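Local atomic coordinates of enoyl-CoA hydratase (Mycobacterium thermoresistibile, PDB entry 3T3W), a protein that probably catalyses the reversible hydration of the double bond of 2-enoyl-CoA thioesters in lipid metabolism. Residues F[128-133]-F[151-156]; F[135-140]-F[162-167]. One frame throughout, in Å; residues are numbered along the deposited sequence.

Interaction 1: residues F[128-133]-F[151-156]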
ATOM      1  N   CYS F 128     -30.899  -9.782  -5.058  1.00  9.99           N
ATOM      2  CA  CYS F 128     -29.670 -10.115  -4.368  1.00  9.63           C
ATOM      3  C   CYS F 128     -29.461  -8.909  -3.453  1.00  9.35           C
ATOM      4  O   CYS F 128     -29.065  -7.843  -3.927  1.00  8.61           O
ATOM      5  CB  CYS F 128     -28.498 -10.278  -5.325  1.00  9.28           C
ATOM      6  SG  CYS F 128     -26.959 -10.626  -4.444  1.00  9.84           S
ATOM      7  N   ILE F 129     -29.813  -9.093  -2.192  1.00  8.90           N
ATOM      8  CA  ILE F 129     -29.862  -7.992  -1.196  1.00  9.04           C
ATOM      9  C   ILE F 129     -28.852  -8.225  -0.086  1.00  8.86           C
ATOM     10  O   ILE F 129     -28.846  -9.270   0.549  1.00  8.57           O
ATOM     11  CB  ILE F 129     -31.250  -7.914  -0.531  1.00  9.53           C
ATOM     12  CG1 ILE F 129     -32.352  -7.694  -1.594  1.00 10.20           C
ATOM     13  CG2 ILE F 129     -31.316  -6.766   0.480  1.00  9.55           C
ATOM     14  CD1 ILE F 129     -33.773  -7.896  -1.064  1.00 11.17           C
ATOM     15  N   SER F 130     -28.043  -7.213   0.183  1.00  8.64           N
ATOM     16  CA  SER F 130     -27.164  -7.145   1.331  1.00  8.65           C
ATOM     17  C   SER F 130     -26.300  -8.402   1.521  1.00  8.84           C
ATOM     18  O   SER F 130     -25.371  -8.633   0.752  1.00  8.69           O
ATOM     19  CB  SER F 130     -27.989  -6.779   2.549  1.00  8.73           C
ATOM     20  OG  SER F 130     -28.437  -5.418   2.543  1.00  8.80           O
ATOM     21  N   GLY F 131     -26.606  -9.236   2.504  1.00  9.03           N
ATOM     22  CA  GLY F 131     -25.837 -10.489   2.660  1.00  9.21           C
ATOM     23  C   GLY F 131     -25.792 -11.383   1.421  1.00  9.02           C
ATOM     24  O   GLY F 131     -24.904 -12.210   1.298  1.00 10.35           O
ATOM     25  N   GLY F 132     -26.761 -11.300   0.521  1.00  8.92           N
ATOM     26  CA  GLY F 132     -26.663 -11.974  -0.786  1.00  8.69           C
ATOM     27  C   GLY F 132     -25.338 -11.702  -1.531  1.00  8.34           C
ATOM     28  O   GLY F 132     -24.769 -12.579  -2.221  1.00  8.00           O
ATOM     29  N   LEU F 133     -24.847 -10.480  -1.384  1.00  8.19           N
ATOM     30  CA  LEU F 133     -23.597 -10.060  -2.019  1.00  7.49           C
ATOM     31  C   LEU F 133     -22.404 -10.831  -1.487  1.00  7.57           C
ATOM     32  O   LEU F 133     -21.391 -11.001  -2.186  1.00  7.49           O
ATOM     33  CB  LEU F 133     -23.398  -8.557  -1.819  1.00  7.46           C
ATOM     34  CG  LEU F 133     -24.512  -7.697  -2.459  1.00  7.59           C
ATOM     35  CD1 LEU F 133     -24.487  -6.298  -1.880  1.00  7.42           C
ATOM     36  CD2 LEU F 133     -24.319  -7.669  -3.994  1.00  7.52           C
ATOM     37  N   SER F 151     -28.741  -4.798  -4.283  1.00  9.29           N
ATOM     38  CA  SER F 151     -28.850  -3.665  -3.349  1.00  8.98           C
ATOM     39  C   SER F 151     -28.173  -3.997  -2.023  1.00  8.57           C
ATOM     40  O   SER F 151     -27.944  -5.169  -1.729  1.00  8.42           O
ATOM     41  CB  SER F 151     -30.348  -3.292  -3.125  1.00  9.85           C
ATOM     42  OG  SER F 151     -31.024  -4.340  -2.415  1.00  9.94           O
ATOM     43  N   ASP F 152     -27.849  -2.956  -1.263  1.00  8.49           N
ATOM     44  CA  ASP F 152     -27.446  -3.120   0.123  1.00  8.40           C
ATOM     45  C   ASP F 152     -28.018  -1.977   0.942  1.00  8.89           C
ATOM     46  O   ASP F 152     -27.312  -1.002   1.164  1.00  8.73           O
ATOM     47  CB  ASP F 152     -25.937  -3.185   0.264  1.00  7.95           C
ATOM     48  CG  ASP F 152     -25.495  -3.451   1.678  1.00  8.03           C
ATOM     49  OD1 ASP F 152     -26.397  -3.710   2.549  1.00  8.16           O
ATOM     50  OD2 ASP F 152     -24.264  -3.337   1.922  1.00  7.90           O
ATOM     51  N   PRO F 153     -29.284  -2.120   1.404  1.00  9.70           N
ATOM     52  CA  PRO F 153     -29.940  -1.069   2.181  1.00 10.02           C
ATOM     53  C   PRO F 153     -29.707  -1.091   3.697  1.00 10.26           C
ATOM     54  O   PRO F 153     -30.564  -0.557   4.465  1.00 11.13           O
ATOM     55  CB  PRO F 153     -31.414  -1.284   1.859  1.00 10.67           C
ATOM     56  CG  PRO F 153     -31.542  -2.728   1.592  1.00 10.84           C
ATOM     57  CD  PRO F 153     -30.236  -3.170   0.982  1.00 10.06           C
ATOM     58  N   VAL F 154     -28.587  -1.640   4.165  1.00  9.98           N
ATOM     59  CA  VAL F 154     -28.390  -1.772   5.631  1.00 10.67           C
ATOM     60  C   VAL F 154     -28.146  -0.482   6.364  1.00 10.28           C
ATOM     61  O   VAL F 154     -28.253  -0.468   7.577  1.00 10.21           O
ATOM     62  CB  VAL F 154     -27.272  -2.772   6.063  1.00 11.43           C
ATOM     63  CG1 VAL F 154     -27.676  -4.184   5.728  1.00 13.66           C
ATOM     64  CG2 VAL F 154     -25.912  -2.384   5.510  1.00 10.89           C
ATOM     65  N   VAL F 155     -27.902   0.638   5.654  1.00 10.45           N
ATOM     66  CA  VAL F 155     -27.796   1.945   6.337  1.00 10.90           C
ATOM     67  C   VAL F 155     -29.088   2.229   7.123  1.00 11.90           C
ATOM     68  O   VAL F 155     -29.036   2.804   8.240  1.00 12.15           O
ATOM     69  CB  VAL F 155     -27.406   3.094   5.357  1.00 11.20           C
ATOM     70  CG1 VAL F 155     -27.760   4.481   5.909  1.00 11.20           C
ATOM     71  CG2 VAL F 155     -25.897   3.021   5.006  1.00 11.01           C
ATOM     72  N   LEU F 156     -30.224   1.793   6.577  1.00 13.30           N
ATOM     73  CA  LEU F 156     -31.505   1.879   7.293  1.00 15.97           C
ATOM     74  C   LEU F 156     -31.491   1.230   8.685  1.00 16.75           C
ATOM     75  O   LEU F 156     -32.241   1.663   9.590  1.00 16.70           O
ATOM     76  CB  LEU F 156     -32.616   1.216   6.474  1.00 18.87           C
ATOM     77  CG  LEU F 156     -33.231   2.044   5.372  1.00 20.61           C
ATOM     78  CD1 LEU F 156     -33.981   1.104   4.425  1.00 24.12           C
ATOM     79  CD2 LEU F 156     -34.163   3.097   5.956  1.00 24.65           C
TER
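S130 and D152 meet through their side chains where strands 127-129 and 149-151 of the small sheet, paired in parallel by the I129/S151 bridge, run out into loops; the first leads into the glycine-containing turn before helix 133-136 of the crotonase fold. S130 OG donates to D152 OD1 at 2.7 Å, reaching the oxygen on its anti side and 32° out of the carboxylate plane. D152 OD1 is brought to the serine with CG anti to the backbone N (chi1 -176°). A small hydroxyl suits position 130, since P153 CD packs 3.3 Å from S130 OG and V154 CG1 lies close by. Two backbone bonds close the strand end: S151 N to C128 O at 3.1 Å, and S130 N to S151 O at 2.8 Å, the latter nearly straight at 174°. I129 and S151 project to the same sheet face, where S151 OG rests 3.7 Å from I129 CG1. Crossing the proline ring at about a right angle, I129 CG2 approaches P153 CD at 3.8 Å. L133 CD1 lies 3.6 Å from S151 O and shields that carbonyl with methyl. By accepting both the S130 hydroxyl and a weak bond from V154 N, D152 OD1 ties the two loop starts together.

Interaction 2: residues F[135-140]-F[162-167]. With ZN (zinc ion), chain T; EDO (1,2-ethanediol), chain H.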
ATOM      1  N   LEU F 135     -22.392 -13.905  -1.003  1.00  7.90           N
ATOM      2  CA  LEU F 135     -22.375 -15.199  -1.677  1.00  8.19           C
ATOM      3  C   LEU F 135     -21.838 -15.084  -3.104  1.00  8.57           C
ATOM      4  O   LEU F 135     -21.124 -15.979  -3.534  1.00  8.67           O
ATOM      5  CB  LEU F 135     -23.748 -15.839  -1.685  1.00  8.47           C
ATOM      6  CG  LEU F 135     -24.470 -15.920  -0.310  1.00  8.62           C
ATOM      7  CD1 LEU F 135     -25.766 -16.753  -0.437  1.00  9.40           C
ATOM      8  CD2 LEU F 135     -23.542 -16.494   0.783  1.00  8.66           C
ATOM      9  N   CYS F 136     -22.195 -14.026  -3.845  1.00  8.50           N
ATOM     10  CA  CYS F 136     -21.781 -13.912  -5.226  1.00  8.93           C
ATOM     11  C   CYS F 136     -20.444 -13.184  -5.388  1.00  8.49           C
ATOM     12  O   CYS F 136     -19.651 -13.567  -6.266  1.00  8.64           O
ATOM     13  CB  CYS F 136     -22.879 -13.273  -6.108  1.00  9.30           C
ATOM     14  SG  CYS F 136     -23.390 -11.621  -5.656  1.00 10.30           S
ATOM     15  N   TRP F 137     -20.156 -12.150  -4.597  1.00  8.19           N
ATOM     16  CA  TRP F 137     -18.867 -11.452  -4.767  1.00  7.50           C
ATOM     17  C   TRP F 137     -17.641 -12.334  -4.673  1.00  7.50           C
ATOM     18  O   TRP F 137     -16.688 -12.113  -5.437  1.00  8.10           O
ATOM     19  CB  TRP F 137     -18.723 -10.263  -3.824  1.00  7.28           C
ATOM     20  CG  TRP F 137     -19.464  -9.018  -4.211  1.00  7.22           C
ATOM     21  CD1 TRP F 137     -19.836  -8.591  -5.461  1.00  7.25           C
ATOM     22  CD2 TRP F 137     -19.831  -7.936  -3.306  1.00  7.28           C
ATOM     23  NE1 TRP F 137     -20.442  -7.357  -5.415  1.00  7.56           N
ATOM     24  CE2 TRP F 137     -20.460  -6.903  -4.135  1.00  7.47           C
ATOM     25  CE3 TRP F 137     -19.717  -7.735  -1.943  1.00  6.98           C
ATOM     26  CZ2 TRP F 137     -20.932  -5.730  -3.594  1.00  7.74           C
ATOM     27  CZ3 TRP F 137     -20.212  -6.552  -1.416  1.00  7.31           C
ATOM     28  CH2 TRP F 137     -20.779  -5.567  -2.223  1.00  7.42           C
ATOM     29  N   PRO F 138     -17.628 -13.347  -3.782  1.00  7.58           N
ATOM     30  CA  PRO F 138     -16.447 -14.257  -3.733  1.00  7.55           C
ATOM     31  C   PRO F 138     -16.216 -15.100  -5.003  1.00  7.91           C
ATOM     32  O   PRO F 138     -15.147 -15.666  -5.182  1.00  7.87           O
ATOM     33  CB  PRO F 138     -16.731 -15.145  -2.510  1.00  7.42           C
ATOM     34  CG  PRO F 138     -17.552 -14.211  -1.644  1.00  7.51           C
ATOM     35  CD  PRO F 138     -18.495 -13.548  -2.607  1.00  7.18           C
ATOM     36  N   CYS F 139     -17.251 -15.245  -5.828  1.00  7.99           N
ATOM     37  CA  CYS F 139     -17.105 -15.952  -7.082  1.00  8.24           C
ATOM     38  C   CYS F 139     -16.269 -15.110  -8.053  1.00  7.82           C
ATOM     39  O   CYS F 139     -16.268 -13.883  -8.006  1.00  7.57           O
ATOM     40  CB  CYS F 139     -18.471 -16.295  -7.692  1.00  8.63           C
ATOM     41  SG  CYS F 139     -19.459 -17.477  -6.713  1.00  9.35           S
ATOM     42  N   ASP F 140     -15.560 -15.786  -8.934  1.00  7.69           N
ATOM     43  CA  ASP F 140     -14.728 -15.130  -9.908  1.00  7.45           C
ATOM     44  C   ASP F 140     -15.518 -14.342 -10.938  1.00  7.39           C
ATOM     45  O   ASP F 140     -15.120 -13.230 -11.286  1.00  7.36           O
ATOM     46  CB  ASP F 140     -13.804 -16.130 -10.603  1.00  7.80           C
ATOM     47  CG  ASP F 140     -12.829 -16.769  -9.637  1.00  8.05           C
ATOM     48  OD1 ASP F 140     -12.165 -16.004  -8.885  1.00  9.05           O
ATOM     49  OD2 ASP F 140     -12.794 -18.019  -9.588  1.00  8.45           O
ATOM     50  N   VAL F 162     -22.667  -3.955   4.331  1.00  9.45           N
ATOM     51  CA  VAL F 162     -22.455  -5.323   4.881  1.00  8.99           C
ATOM     52  C   VAL F 162     -20.990  -5.581   5.248  1.00 10.04           C
ATOM     53  O   VAL F 162     -20.070  -4.751   4.989  1.00 10.03           O
ATOM     54  CB  VAL F 162     -22.975  -6.403   3.912  1.00  9.35           C
ATOM     55  CG1 VAL F 162     -24.519  -6.287   3.776  1.00  9.36           C
ATOM     56  CG2 VAL F 162     -22.287  -6.280   2.540  1.00  8.98           C
ATOM     57  N   GLU F 163     -20.779  -6.758   5.845  1.00  9.17           N
ATOM     58  CA  GLU F 163     -19.535  -7.071   6.556  1.00  8.97           C
ATOM     59  C   GLU F 163     -18.315  -7.222   5.667  1.00  8.80           C
ATOM     60  O   GLU F 163     -17.182  -7.049   6.143  1.00  9.65           O
ATOM     61  CB  GLU F 163     -19.742  -8.414   7.285  1.00  8.83           C
ATOM     62  CG  GLU F 163     -20.707  -8.361   8.468  1.00  8.81           C
ATOM     63  CD  GLU F 163     -22.215  -8.464   8.146  1.00  9.23           C
ATOM     64  OE1 GLU F 163     -22.605  -8.467   6.956  1.00  9.60           O
ATOM     65  OE2 GLU F 163     -23.007  -8.487   9.126  1.00  9.25           O
ATOM     66  N   TYR F 164     -18.527  -7.564   4.400  1.00  8.29           N
ATOM     67  CA  TYR F 164     -17.489  -7.838   3.415  1.00  8.45           C
ATOM     68  C   TYR F 164     -17.650  -6.742   2.371  1.00  7.87           C
ATOM     69  O   TYR F 164     -18.584  -6.769   1.538  1.00  8.20           O
ATOM     70  CB  TYR F 164     -17.726  -9.214   2.807  1.00  8.49           C
ATOM     71  CG  TYR F 164     -16.759  -9.740   1.755  1.00  8.92           C
ATOM     72  CD1 TYR F 164     -15.761 -10.643   2.095  1.00  9.36           C
ATOM     73  CD2 TYR F 164     -16.911  -9.446   0.406  1.00  9.31           C
ATOM     74  CE1 TYR F 164     -14.892 -11.182   1.140  1.00  9.79           C
ATOM     75  CE2 TYR F 164     -16.085 -10.019  -0.565  1.00  9.81           C
ATOM     76  CZ  TYR F 164     -15.071 -10.902  -0.188  1.00  9.57           C
ATOM     77  OH  TYR F 164     -14.242 -11.501  -1.118  1.00 10.48           O
ATOM     78  N   HIS F 165     -16.789  -5.746   2.464  1.00  7.55           N
ATOM     79  CA  HIS F 165     -16.933  -4.539   1.665  1.00  7.40           C
ATOM     80  C   HIS F 165     -16.338  -4.720   0.270  1.00  7.38           C
ATOM     81  O   HIS F 165     -15.270  -4.216  -0.050  1.00  7.66           O
ATOM     82  CB  HIS F 165     -16.338  -3.306   2.375  1.00  7.47           C
ATOM     83  CG  HIS F 165     -16.668  -2.009   1.677  1.00  7.58           C
ATOM     84  ND1 HIS F 165     -17.806  -1.311   1.949  1.00  7.66           N
ATOM     85  CD2 HIS F 165     -16.059  -1.366   0.607  1.00  7.79           C
ATOM     86  CE1 HIS F 165     -17.861  -0.247   1.122  1.00  7.91           C
ATOM     87  NE2 HIS F 165     -16.805  -0.287   0.301  1.00  7.48           N
ATOM     88  N   GLY F 166     -17.094  -5.390  -0.589  1.00  7.05           N
ATOM     89  CA  GLY F 166     -16.782  -5.487  -2.008  1.00  7.09           C
ATOM     90  C   GLY F 166     -17.192  -4.227  -2.775  1.00  6.94           C
ATOM     91  O   GLY F 166     -16.759  -4.021  -3.899  1.00  7.17           O
ATOM     92  N   HIS F 167     -18.064  -3.409  -2.168  1.00  6.70           N
ATOM     93  CA  HIS F 167     -18.780  -2.381  -2.893  1.00  6.70           C
ATOM     94  C   HIS F 167     -17.838  -1.490  -3.688  1.00  6.35           C
ATOM     95  O   HIS F 167     -18.066  -1.221  -4.888  1.00  6.82           O
ATOM     96  CB  HIS F 167     -19.607  -1.470  -1.960  1.00  6.63           C
ATOM     97  CG  HIS F 167     -20.442  -2.203  -0.937  1.00  6.95           C
ATOM     98  ND1 HIS F 167     -19.892  -3.013   0.029  1.00  7.38           N
ATOM     99  CD2 HIS F 167     -21.814  -2.174  -0.697  1.00  7.26           C
ATOM    100  CE1 HIS F 167     -20.880  -3.485   0.819  1.00  7.33           C
ATOM    101  NE2 HIS F 167     -22.060  -2.955   0.384  1.00  7.26           N
TER
HETATM  102 ZN    ZN T 301     -23.140  -7.335  10.904  1.00 11.01          ZN
HETATM  103  C1  EDO H 303     -13.924 -10.967  -8.731  1.00 20.15           C
HETATM  104  O1  EDO H 303     -13.260 -11.743  -9.686  1.00 17.73           O
HETATM  105  C2  EDO H 303     -12.934 -10.280  -7.837  1.00 21.69           C
HETATM  106  O2  EDO H 303     -12.272 -11.299  -7.057  1.00 24.25           O
HETATM  107  O   HOH W   1     -14.489 -10.792  -3.747  1.00 14.19           O
HETATM  108  O   HOH W   2     -25.019  -6.850  10.069  1.00 11.42           O
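A type I beta turn from C136 to C139, following on from helix 133-136, packs here against the loop that leads into helix 167-171, and the indole of W137 fills the middle of this buried joint. G166 lies over one face of the six-membered ring, its CA 3.8 Å from the ring centroid in a CH-pi contact; having no side chain, glycine lets the backbone come this close. The indole edge points at the imidazole face of H167 in a T-shaped stack, with planes at 69°. W137 CH2 stands over the centre of that face, 3.5 Å from H167 ND1. Although the histidine CB points away, its CG lies anti to the carbonyl carbon (chi1 -47°), which swings the ring back to offer its face; H167 NE2 is hydrogen-bonded to D152. Y164 O sits near the indole plane, 3.4 Å from W137 CZ3, and accepts G166 N in the inverse gamma turn centred on H165. The tyrosine's own edge approaches the indole, Y164 CD2 to W137 CE3 at 4.0 Å. Its hydroxyl is joined to W137 O through a water 2.7 Å from Y164 OH. The residue before the tyrosine, E163, binds zinc through OE2 at 2.1 Å, with E102, H252, H256 and a water. Helix 95-115 covers Y164 and E163, helix 241-263 lies against Y164 and H165, and strand 120-124 backs C136 and C139; R174 of a neighbouring subunit hydrogen-bonds W137 O and C139 O.

D152 and H167 join the two interactions: D152 OD2 lies 2.7 Å from H167 NE2, a probable hydrogen bond, and 3.0 Å from V162 N. The carboxylate that takes the serine hydroxyl in interaction 1 thus also holds the histidine whose ring receives W137 in interaction 2. Van der Waals packing adds to this, with V162 CG1 3.6 Å from S130 C. Segments 128-133 and 135-140 follow each other closely, so the turn and its short helix are braced twice by the chain from 151 to 167. In crotonase-like enzymes this turn supplies an oxyanion-hole N-H, and the S130-G132 turn is consistent with that role. The zinc of interaction 2 lies about 8 Å from the V154 side chain.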